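Local coordinates for Fe(2+) transporter FeoB (Methanocaldococcus jannaschii, PDB 2WJI), which probably moves ferrous iron across the cell membrane in a GTP-driven uptake system, its N-terminal G domain binding the guanine nucleotide, at residues L111-N116 and K135-K140; T37-E42 and V54-G59. All blocks are in the same frame, centred on the assembly; numbering follows the deposited sequence.

Overall arrangement
Both contacts lie in the G domain of FeoB and reach the same six-stranded sheet. They sit on opposite sides of the chain's centre. Their centres are 22 Å apart, and their nearest atoms stay about 10 Å from each other. The nucleotide analogue GNP relates them. Interaction 1 includes the strand that ends at Asn116, whose side chain lies at the guanine base. Interaction 2 is at the phosphate end, where the side chain of Glu39 is about 4 Å from the magnesium ion and that of Asp56 about 5 Å from GNP. Along the sequence, interaction 2 is complete before interaction 1 begins.

Interaction 1 of 2, residues L111-N116 and K135-K140; sequences LLLALN and KILGVK. With GNP (phosphoaminophosphonic acid-guanylate ester), chain C.
Leu113 and Lys140 join the two backbones. Leu113 N donates to Lys140 O at 2.9 Å, with an N-H...O angle of 163°. One step back, a water links the two segments: it donates to Leu111 O and accepts from Lys140 N. Gly138, just after helix 130-137, has a positive phi of 86°, where a CB would press on the carbonyl O of Leu137.

Val139 then points at the strand. Its CG1, anti to the backbone N (chi1 175°), comes within 3.4 Å of Leu111 O and also lies against Leu112 CA. Its CG2 faces Leu111 CD2 at 4.3 Å. Leu113 and Leu137 cross at about a right angle, with Leu113 CD2 on Leu137 CD1 at 3.6 Å. Met105 of helix 94-106 touches Leu111, Leu137 and Val139.

The contact is part of a beta-alpha-beta crossover in the P-loop GTPase fold. Strand 111-116 leads through helices 118-123 and 130-137 to the parallel edge strand 141-143. Lys140 leads into that strand, and Leu113 is also backbone hydrogen-bonded to Val142.

Packing is tight at Leu112, whose CD1 is 3.5 Å from Lys140 CB. The strand ends at Asn116, first residue of the NKMD guanine-recognition motif. Asn116 ND2 is 3.2 Å from GNP N7 and bonds to Val14 O, while OD1 accepts from Ala146 N. With an alanine here, Val14 O and Ala146 N would probably both lose this partner, and the loops beside the guanine would be less firmly tied together.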
loop_
_atom_site.group_PDB
_atom_site.type_symbol
_atom_site.label_atom_id
_atom_site.label_comp_id
_atom_site.label_asym_id
_atom_site.label_seq_id
_atom_site.Cartn_x
_atom_site.Cartn_y
_atom_site.Cartn_z
ATOM N N LEU A 111 -6.910 7.465 -1.133
ATOM C CA LEU A 111 -5.757 6.712 -1.599
ATOM C C LEU A 111 -4.426 7.335 -1.206
ATOM O O LEU A 111 -4.305 8.554 -1.096
ATOM C CB LEU A 111 -5.836 6.564 -3.116
ATOM C CG LEU A 111 -4.907 5.564 -3.795
ATOM C CD1 LEU A 111 -5.196 4.143 -3.323
ATOM C CD2 LEU A 111 -5.072 5.675 -5.299
ATOM N N LEU A 112 -3.435 6.471 -1.002
ATOM C CA LEU A 112 -2.065 6.871 -0.705
ATOM C C LEU A 112 -1.136 5.868 -1.370
ATOM O O LEU A 112 -1.328 4.654 -1.256
ATOM C CB LEU A 112 -1.811 6.871 0.797
ATOM C CG LEU A 112 -0.347 7.055 1.200
ATOM C CD1 LEU A 112 0.183 8.354 0.633
ATOM C CD2 LEU A 112 -0.186 7.036 2.720
ATOM N N LEU A 113 -0.124 6.378 -2.059
ATOM C CA LEU A 113 0.749 5.535 -2.859
ATOM C C LEU A 113 2.064 5.259 -2.133
ATOM O O LEU A 113 2.800 6.183 -1.792
ATOM C CB LEU A 113 1.018 6.214 -4.200
ATOM C CG LEU A 113 0.891 5.339 -5.444
ATOM C CD1 LEU A 113 -0.400 4.560 -5.372
ATOM C CD2 LEU A 113 0.931 6.193 -6.702
ATOM N N ALA A 114 2.341 3.985 -1.883
ATOM C CA ALA A 114 3.618 3.563 -1.334
ATOM C C ALA A 114 4.461 2.977 -2.463
ATOM O O ALA A 114 4.147 1.916 -3.005
ATOM C CB ALA A 114 3.413 2.550 -0.215
ATOM N N LEU A 115 5.533 3.687 -2.797
ATOM C CA LEU A 115 6.377 3.377 -3.940
ATOM C C LEU A 115 7.584 2.585 -3.458
ATOM O O LEU A 115 8.578 3.153 -2.982
ATOM C CB LEU A 115 6.802 4.683 -4.610
ATOM C CG LEU A 115 7.626 4.655 -5.893
ATOM C CD1 LEU A 115 6.833 4.065 -7.048
ATOM C CD2 LEU A 115 8.070 6.068 -6.216
ATOM N N ASN A 116 7.465 1.267 -3.557
ATOM C CA ASN A 116 8.417 0.336 -2.985
ATOM C C ASN A 116 9.548 -0.054 -3.940
ATOM O O ASN A 116 9.510 0.245 -5.134
ATOM C CB ASN A 116 7.678 -0.914 -2.504
ATOM C CG ASN A 116 8.465 -1.693 -1.470
ATOM O OD1 ASN A 116 9.253 -1.121 -0.722
ATOM N ND2 ASN A 116 8.243 -3.003 -1.410
ATOM N N LYS A 135 2.122 15.302 -8.199
ATOM C CA LYS A 135 1.381 16.410 -8.792
ATOM C C LYS A 135 0.381 15.930 -9.837
ATOM O O LYS A 135 -0.777 16.340 -9.828
ATOM C CB LYS A 135 2.338 17.437 -9.403
ATOM C CG LYS A 135 2.892 18.430 -8.399
ATOM C CD LYS A 135 4.115 19.153 -8.937
ATOM C CE LYS A 135 4.430 20.397 -8.112
ATOM N NZ LYS A 135 4.422 20.128 -6.646
ATOM N N ILE A 136 0.834 15.060 -10.734
ATOM C CA ILE A 136 -0.019 14.522 -11.789
ATOM C C ILE A 136 -1.223 13.759 -11.240
ATOM O O ILE A 136 -2.363 14.035 -11.614
ATOM C CB ILE A 136 0.758 13.565 -12.710
ATOM C CG1 ILE A 136 1.952 14.277 -13.350
ATOM C CG2 ILE A 136 -0.168 12.984 -13.777
ATOM C CD1 ILE A 136 2.783 13.374 -14.259
ATOM N N LEU A 137 -0.956 12.795 -10.361
ATOM C CA LEU A 137 -1.995 11.917 -9.826
ATOM C C LEU A 137 -2.954 12.632 -8.882
ATOM O O LEU A 137 -4.160 12.390 -8.914
ATOM C CB LEU A 137 -1.367 10.717 -9.109
ATOM C CG LEU A 137 -0.628 9.694 -9.979
ATOM C CD1 LEU A 137 0.055 8.642 -9.119
ATOM C CD2 LEU A 137 -1.573 9.039 -10.978
ATOM N N GLY A 138 -2.415 13.508 -8.041
ATOM C CA GLY A 138 -3.214 14.163 -7.021
ATOM C C GLY A 138 -3.279 13.295 -5.781
ATOM O O GLY A 138 -4.118 13.494 -4.909
ATOM N N VAL A 139 -2.391 12.309 -5.718
ATOM C CA VAL A 139 -2.293 11.418 -4.571
ATOM C C VAL A 139 -0.899 11.530 -3.964
ATOM O O VAL A 139 0.086 11.722 -4.683
ATOM C CB VAL A 139 -2.564 9.952 -4.985
ATOM C CG1 VAL A 139 -2.335 9.001 -3.816
ATOM C CG2 VAL A 139 -3.985 9.808 -5.532
ATOM N N LYS A 140 -0.809 11.416 -2.645
ATOM C CA LYS A 140 0.486 11.469 -1.973
ATOM C C LYS A 140 1.308 10.213 -2.272
ATOM O O LYS A 140 0.765 9.105 -2.323
ATOM C CB LYS A 140 0.287 11.627 -0.468
ATOM C CG LYS A 140 1.125 12.737 0.146
ATOM C CD LYS A 140 0.916 14.056 -0.601
ATOM C CE LYS A 140 -0.562 14.429 -0.698
ATOM N NZ LYS A 140 -0.843 15.362 -1.833
HETATM P PG GNP C . 2.137 -11.556 -3.021
HETATM O O1G GNP C . 1.396 -11.607 -1.723
HETATM O O2G GNP C . 1.376 -10.846 -4.126
HETATM O O3G GNP C . 2.401 -13.017 -3.292
HETATM N N3B GNP C . 3.555 -10.828 -2.837
HETATM P PB GNP C . 3.895 -9.560 -1.918
HETATM O O1B GNP C . 3.316 -8.345 -2.524
HETATM O O2B GNP C . 3.463 -9.854 -0.552
HETATM O O3A GNP C . 5.421 -9.371 -1.899
HETATM P PA GNP C . 6.404 -9.755 -0.766
HETATM O O1A GNP C . 6.389 -8.690 0.271
HETATM O O2A GNP C . 6.191 -11.141 -0.292
HETATM O "O5'" GNP C . 7.817 -9.697 -1.438
HETATM C "C5'" GNP C . 7.958 -10.039 -2.811
HETATM C "C4'" GNP C . 9.427 -10.030 -3.193
HETATM O "O4'" GNP C . 9.904 -8.669 -3.364
HETATM C "C3'" GNP C . 10.354 -10.681 -2.171
HETATM O "O3'" GNP C . 11.436 -11.306 -2.850
HETATM C "C2'" GNP C . 10.858 -9.487 -1.387
HETATM O "O2'" GNP C . 12.129 -9.727 -0.821
HETATM C "C1'" GNP C . 10.992 -8.459 -2.499
HETATM N N9 GNP C . 10.968 -7.105 -1.971
HETATM C C8 GNP C . 10.058 -6.583 -1.081
HETATM N N7 GNP C . 10.305 -5.338 -0.777
HETATM C C5 GNP C . 11.456 -5.021 -1.499
HETATM C C6 GNP C . 12.196 -3.816 -1.572
HETATM O O6 GNP C . 11.979 -2.743 -0.985
HETATM N N1 GNP C . 13.300 -3.924 -2.423
HETATM C C2 GNP C . 13.645 -5.061 -3.120
HETATM N N2 GNP C . 14.745 -4.977 -3.892
HETATM N N3 GNP C . 12.955 -6.195 -3.062
HETATM C C4 GNP C . 11.880 -6.105 -2.236
HETATM O O HOH W 1 -3.311 11.244 -1.092
#

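Interaction 2 of 2, residues T37-E42 and V54-G59; sequences TVEKKE and VVDLPG
Lys41 and Asp56 share the hydrogen bond of this contact. Asp56 N donates to Lys41 O at 2.9 Å, with an N-H...O angle of 162°. Two CA-H...O contacts continue the pairing toward Glu42 and Val54. Val55 CA also approaches Lys41 O, at 3.3 Å, adding a weaker contact to the same oxygen. Glu42 CA does the same to Val54 O. Glu42 and Val55 form an antiparallel non-hydrogen-bonded pair with CA atoms 4.7 Å apart.

Side-chain contact is slight. The side chains of Glu42 and Val55 run side by side in the same direction, and Glu42 CG meets Val55 CG2 at 4.1 Å. The Lys41 chain, bent at chi2 (-82°) and chi3, brings CE to 3.5 Å from Asp56 O.

Water carries much of the polar contact. Glu39 OE2 and Asp56 OD2 are 4.1 Å apart, their carboxylate planes turned 76° from each other. One water lies within bonding distance of both oxygens, off the line joining them, and may ease the closeness of the like charges, though it has more acceptors around it than protons to give. A second accepts from Lys41 NZ at 2.6 Å and gives a weak bond to Leu57 O.

Glu39 belongs to a GTP-binding segment, Gly35 to Glu39, in the region that corresponds to the first switch. Asp56 to Gly59 form the DxxG motif, which is predicted to bind GTP.

The pair lies at the open end of the hairpin of strands 42-47 and 50-56, at the sheet edge. Strand 3-9 lies beyond 50-56. Helix 16-24, through Lys16, Ser17 and Phe20, packs on Asp56, while Tyr76 of helix 68-80 touches Val55 and Leu57.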
loop_
_atom_site.group_PDB
_atom_site.type_symbol
_atom_site.label_atom_id
_atom_site.label_comp_id
_atom_site.label_asym_id
_atom_site.label_seq_id
_atom_site.Cartn_x
_atom_site.Cartn_y
_atom_site.Cartn_z
ATOM N N THR A 37 4.841 -19.387 8.858
ATOM C CA THR A 37 4.275 -20.186 7.774
ATOM C C THR A 37 2.812 -19.829 7.488
ATOM O O THR A 37 2.396 -19.785 6.328
ATOM C CB THR A 37 4.400 -21.704 8.054
ATOM O OG1 THR A 37 4.103 -21.966 9.430
ATOM C CG2 THR A 37 5.810 -22.191 7.748
ATOM N N VAL A 38 2.041 -19.575 8.543
ATOM C CA VAL A 38 0.621 -19.246 8.403
ATOM C C VAL A 38 0.391 -17.740 8.475
ATOM O O VAL A 38 -0.023 -17.213 9.509
ATOM C CB VAL A 38 -0.227 -19.927 9.489
ATOM C CG1 VAL A 38 -1.707 -19.806 9.155
ATOM C CG2 VAL A 38 0.176 -21.387 9.637
ATOM N N GLU A 39 0.639 -17.060 7.362
ATOM C CA GLU A 39 0.695 -15.603 7.338
ATOM C C GLU A 39 -0.550 -14.918 7.894
ATOM O O GLU A 39 -1.668 -15.203 7.479
ATOM C CB GLU A 39 0.974 -15.100 5.920
ATOM C CG GLU A 39 1.194 -13.608 5.851
ATOM C CD GLU A 39 1.602 -13.139 4.477
ATOM O OE1 GLU A 39 1.571 -13.951 3.532
ATOM O OE2 GLU A 39 1.952 -11.952 4.345
ATOM N N LYS A 40 -0.343 -14.010 8.842
ATOM C CA LYS A 40 -1.424 -13.162 9.322
ATOM C C LYS A 40 -1.667 -12.034 8.325
ATOM O O LYS A 40 -0.725 -11.440 7.800
ATOM C CB LYS A 40 -1.100 -12.604 10.709
ATOM C CG LYS A 40 -1.145 -13.658 11.804
ATOM C CD LYS A 40 -0.836 -13.073 13.167
ATOM C CE LYS A 40 -0.657 -14.173 14.202
ATOM N NZ LYS A 40 0.416 -15.139 13.816
ATOM N N LYS A 41 -2.938 -11.759 8.052
ATOM C CA LYS A 41 -3.315 -10.734 7.087
ATOM C C LYS A 41 -3.958 -9.538 7.791
ATOM O O LYS A 41 -4.339 -8.563 7.147
ATOM C CB LYS A 41 -4.279 -11.314 6.054
ATOM C CG LYS A 41 -3.882 -12.697 5.566
ATOM C CD LYS A 41 -2.832 -12.633 4.469
ATOM C CE LYS A 41 -3.468 -12.317 3.130
ATOM N NZ LYS A 41 -2.499 -12.463 2.020
ATOM N N GLU A 42 -4.085 -9.629 9.112
ATOM C CA GLU A 42 -4.595 -8.521 9.914
ATOM C C GLU A 42 -3.672 -8.213 11.082
ATOM O O GLU A 42 -3.125 -9.119 11.709
ATOM C CB GLU A 42 -6.005 -8.815 10.421
ATOM C CG GLU A 42 -7.091 -8.462 9.426
ATOM C CD GLU A 42 -8.477 -8.853 9.902
ATOM O OE1 GLU A 42 -8.785 -10.065 9.901
ATOM O OE2 GLU A 42 -9.263 -7.947 10.261
ATOM N N VAL A 54 -4.537 -2.734 10.197
ATOM C CA VAL A 54 -4.075 -2.976 8.837
ATOM C C VAL A 54 -4.560 -4.326 8.321
ATOM O O VAL A 54 -4.463 -5.344 9.014
ATOM C CB VAL A 54 -2.541 -2.925 8.750
ATOM C CG1 VAL A 54 -2.076 -3.062 7.300
ATOM C CG2 VAL A 54 -2.004 -1.633 9.370
ATOM N N VAL A 55 -5.090 -4.322 7.102
ATOM C CA VAL A 55 -5.447 -5.557 6.419
ATOM C C VAL A 55 -4.701 -5.645 5.091
ATOM O O VAL A 55 -4.649 -4.673 4.330
ATOM C CB VAL A 55 -6.969 -5.667 6.181
ATOM C CG1 VAL A 55 -7.450 -4.534 5.300
ATOM C CG2 VAL A 55 -7.313 -7.007 5.555
ATOM N N ASP A 56 -4.120 -6.814 4.831
ATOM C CA ASP A 56 -3.327 -7.059 3.638
ATOM C C ASP A 56 -4.223 -7.803 2.656
ATOM O O ASP A 56 -4.566 -8.963 2.884
ATOM C CB ASP A 56 -2.110 -7.908 4.005
ATOM C CG ASP A 56 -1.044 -7.934 2.911
ATOM O OD1 ASP A 56 -1.257 -7.332 1.839
ATOM O OD2 ASP A 56 0.021 -8.561 3.131
ATOM N N LEU A 57 -4.622 -7.123 1.585
ATOM C CA LEU A 57 -5.521 -7.704 0.591
ATOM C C LEU A 57 -4.744 -8.518 -0.432
ATOM O O LEU A 57 -3.563 -8.231 -0.708
ATOM C CB LEU A 57 -6.350 -6.615 -0.108
ATOM C CG LEU A 57 -7.312 -5.805 0.773
ATOM C CD1 LEU A 57 -7.879 -4.606 0.012
ATOM C CD2 LEU A 57 -8.443 -6.679 1.310
ATOM N N PRO A 58 -5.403 -9.544 -0.996
ATOM C CA PRO A 58 -4.787 -10.422 -1.990
ATOM C C PRO A 58 -4.253 -9.623 -3.169
ATOM O O PRO A 58 -4.898 -8.662 -3.606
ATOM C CB PRO A 58 -5.953 -11.313 -2.446
ATOM C CG PRO A 58 -6.942 -11.269 -1.322
ATOM C CD PRO A 58 -6.807 -9.906 -0.717
ATOM N N GLY A 59 -3.084 -10.014 -3.666
ATOM C CA GLY A 59 -2.466 -9.356 -4.803
ATOM C C GLY A 59 -3.353 -9.405 -6.031
ATOM O O GLY A 59 -3.864 -10.469 -6.407
HETATM O O HOH W 2 0.284 -9.970 5.327
HETATM O O HOH W 3 -1.940 -10.533 0.448
#